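Local coordinates for protein cycloalternan-forming enzyme (Listeria monocytogenes serovar 1/2a, PDB 5F7U) that belongs to glycoside hydrolase family 31, joins a TIM barrel to several beta-rich domains, and binds glycans and magnesium ions, at residues D508-D513 against T548-E553. The protein carries 1 engineered substitution. Sequence-based numbering, arbitrary orientation.
Sequences DFTNKD and TFSNGE
Two type I beta turns, Asp508 to Asn511 and Phe549 to Gly552, meet with CA atoms 5.5 Å apart at Asn511 and Ser550. The buried carboxylate of Asp508 bridges them: OD2 takes the backbone N of Ser550 on its syn lone pair at 2.8 Å, while OD1 closes an Asx turn by accepting from Thr510 N. OD1 also receives the hydroxyl OG1 of Thr510 at 2.6 Å; these two donors, together with Ser550 N on OD2, hold the carboxylate's rotation. With CG anti to the backbone N (chi1 -180°), Asp508 reaches across so that OD1 lies at the edge of the Phe549 ring, 3.4 Å from CD2, and the carboxylate and ring planes stand 86° apart. Thr510 OG1 lies 2.8 Å from Ser550 OG and accepts a weak bond from Asn551 N. Beyond it, CG2 of Thr510 packs 3.6 Å from ND2 of Asn551, whose OD1 accepts from Glu553 N in a second Asx turn. Ser550 OG also rests against CB of Asn511, the N-cap residue whose OD1 accepts from Ala514 N. The Asx turn thus sets the Asp508 carboxylate, whose other oxygen ties the turn leading into helix 512-520 to the loop before helix 555-577, within the family 31 TIM-barrel domain.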
loop_
_atom_site.group_PDB
_atom_site.type_symbol
_atom_site.label_atom_id
_atom_site.label_comp_id
_atom_site.label_asym_id
_atom_site.label_seq_id
_atom_site.Cartn_x
_atom_site.Cartn_y
_atom_site.Cartn_z
ATOM N N ASP A 508 -4.404 -26.947 7.033
ATOM C CA ASP A 508 -5.376 -26.610 6.010
ATOM C C ASP A 508 -6.378 -25.579 6.525
ATOM O O ASP A 508 -7.374 -25.941 7.168
ATOM C CB ASP A 508 -6.085 -27.875 5.512
ATOM C CG ASP A 508 -7.124 -27.586 4.424
ATOM O OD1 ASP A 508 -7.351 -26.396 4.059
ATOM O OD2 ASP A 508 -7.710 -28.573 3.919
ATOM N N PHE A 509 -6.120 -24.299 6.234
ATOM C CA PHE A 509 -6.987 -23.207 6.694
ATOM C C PHE A 509 -8.361 -23.161 6.032
ATOM O O PHE A 509 -9.211 -22.375 6.443
ATOM C CB PHE A 509 -6.252 -21.849 6.680
ATOM C CG PHE A 509 -5.247 -21.731 7.780
ATOM C CD1 PHE A 509 -5.644 -21.329 9.060
ATOM C CD2 PHE A 509 -3.915 -22.097 7.569
ATOM C CE1 PHE A 509 -4.717 -21.258 10.102
ATOM C CE2 PHE A 509 -2.986 -22.022 8.602
ATOM C CZ PHE A 509 -3.398 -21.610 9.877
ATOM N N THR A 510 -8.602 -24.047 5.065
ATOM C CA THR A 510 -9.948 -24.195 4.470
ATOM C C THR A 510 -10.849 -25.098 5.320
ATOM O O THR A 510 -12.066 -25.173 5.092
ATOM C CB THR A 510 -9.934 -24.707 2.994
ATOM O OG1 THR A 510 -9.671 -26.115 2.925
ATOM C CG2 THR A 510 -8.944 -23.941 2.129
ATOM N N ASN A 511 -10.239 -25.784 6.287
ATOM C CA ASN A 511 -10.898 -26.810 7.074
ATOM C C ASN A 511 -11.240 -26.187 8.432
ATOM O O ASN A 511 -10.355 -25.987 9.252
ATOM C CB ASN A 511 -9.949 -28.023 7.184
ATOM C CG ASN A 511 -10.512 -29.179 8.003
ATOM O OD1 ASN A 511 -11.377 -29.000 8.860
ATOM N ND2 ASN A 511 -9.977 -30.373 7.769
ATOM N N LYS A 512 -12.522 -25.870 8.654
ATOM C CA LYS A 512 -12.931 -25.154 9.872
ATOM C C LYS A 512 -12.522 -25.886 11.160
ATOM O O LYS A 512 -12.044 -25.250 12.100
ATOM C CB LYS A 512 -14.438 -24.841 9.855
ATOM C CG LYS A 512 -14.902 -23.882 10.954
ATOM C CD LYS A 512 -16.422 -23.949 11.102
ATOM C CE LYS A 512 -16.901 -23.267 12.382
ATOM N NZ LYS A 512 -18.376 -23.063 12.325
ATOM N N ASP A 513 -12.682 -27.212 11.186
ATOM C CA ASP A 513 -12.241 -28.027 12.325
ATOM C C ASP A 513 -10.714 -27.937 12.563
ATOM O O ASP A 513 -10.275 -27.846 13.710
ATOM C CB ASP A 513 -12.654 -29.498 12.174
ATOM C CG ASP A 513 -14.175 -29.710 12.161
ATOM O OD1 ASP A 513 -14.956 -28.881 12.671
ATOM O OD2 ASP A 513 -14.584 -30.768 11.646
ATOM N N THR A 548 -4.285 -31.090 -2.316
ATOM C CA THR A 548 -5.753 -31.001 -2.234
ATOM C C THR A 548 -6.213 -30.499 -0.869
ATOM O O THR A 548 -5.786 -31.025 0.165
ATOM C CB THR A 548 -6.410 -32.376 -2.512
ATOM O OG1 THR A 548 -5.909 -32.915 -3.745
ATOM C CG2 THR A 548 -7.959 -32.256 -2.581
ATOM N N PHE A 549 -7.110 -29.510 -0.884
ATOM C CA PHE A 549 -7.643 -28.901 0.335
ATOM C C PHE A 549 -9.061 -29.385 0.641
ATOM O O PHE A 549 -9.726 -29.996 -0.230
ATOM C CB PHE A 549 -7.530 -27.379 0.244
ATOM C CG PHE A 549 -6.101 -26.912 0.127
ATOM C CD1 PHE A 549 -5.390 -27.060 -1.075
ATOM C CD2 PHE A 549 -5.440 -26.388 1.230
ATOM C CE1 PHE A 549 -4.057 -26.680 -1.166
ATOM C CE2 PHE A 549 -4.103 -25.993 1.143
ATOM C CZ PHE A 549 -3.411 -26.137 -0.059
ATOM N N SER A 550 -9.521 -29.130 1.867
ATOM C CA SER A 550 -10.829 -29.637 2.318
ATOM C C SER A 550 -12.007 -29.062 1.536
ATOM O O SER A 550 -13.086 -29.666 1.505
ATOM C CB SER A 550 -11.020 -29.392 3.810
ATOM O OG SER A 550 -11.337 -28.033 4.028
ATOM N N ASN A 551 -11.797 -27.892 0.933
ATOM C CA ASN A 551 -12.785 -27.246 0.080
ATOM C C ASN A 551 -12.835 -27.858 -1.328
ATOM O O ASN A 551 -13.578 -27.382 -2.173
ATOM C CB ASN A 551 -12.579 -25.714 0.038
ATOM C CG ASN A 551 -11.269 -25.291 -0.638
ATOM O OD1 ASN A 551 -10.463 -26.125 -1.059
ATOM N ND2 ASN A 551 -11.057 -23.993 -0.733
ATOM N N GLY A 552 -12.043 -28.901 -1.569
ATOM C CA GLY A 552 -12.007 -29.587 -2.868
ATOM C C GLY A 552 -11.089 -28.939 -3.892
ATOM O O GLY A 552 -10.808 -29.536 -4.935
ATOM N N GLU A 553 -10.606 -27.734 -3.589
ATOM C CA GLU A 553 -9.671 -27.028 -4.462
ATOM C C GLU A 553 -8.254 -27.595 -4.362
ATOM O O GLU A 553 -7.857 -28.184 -3.344
ATOM C CB GLU A 553 -9.651 -25.526 -4.160
ATOM C CG GLU A 553 -10.995 -24.838 -4.390
ATOM C CD GLU A 553 -10.951 -23.345 -4.134
ATOM O OE1 GLU A 553 -9.845 -22.781 -3.947
ATOM O OE2 GLU A 553 -12.028 -22.710 -4.161
#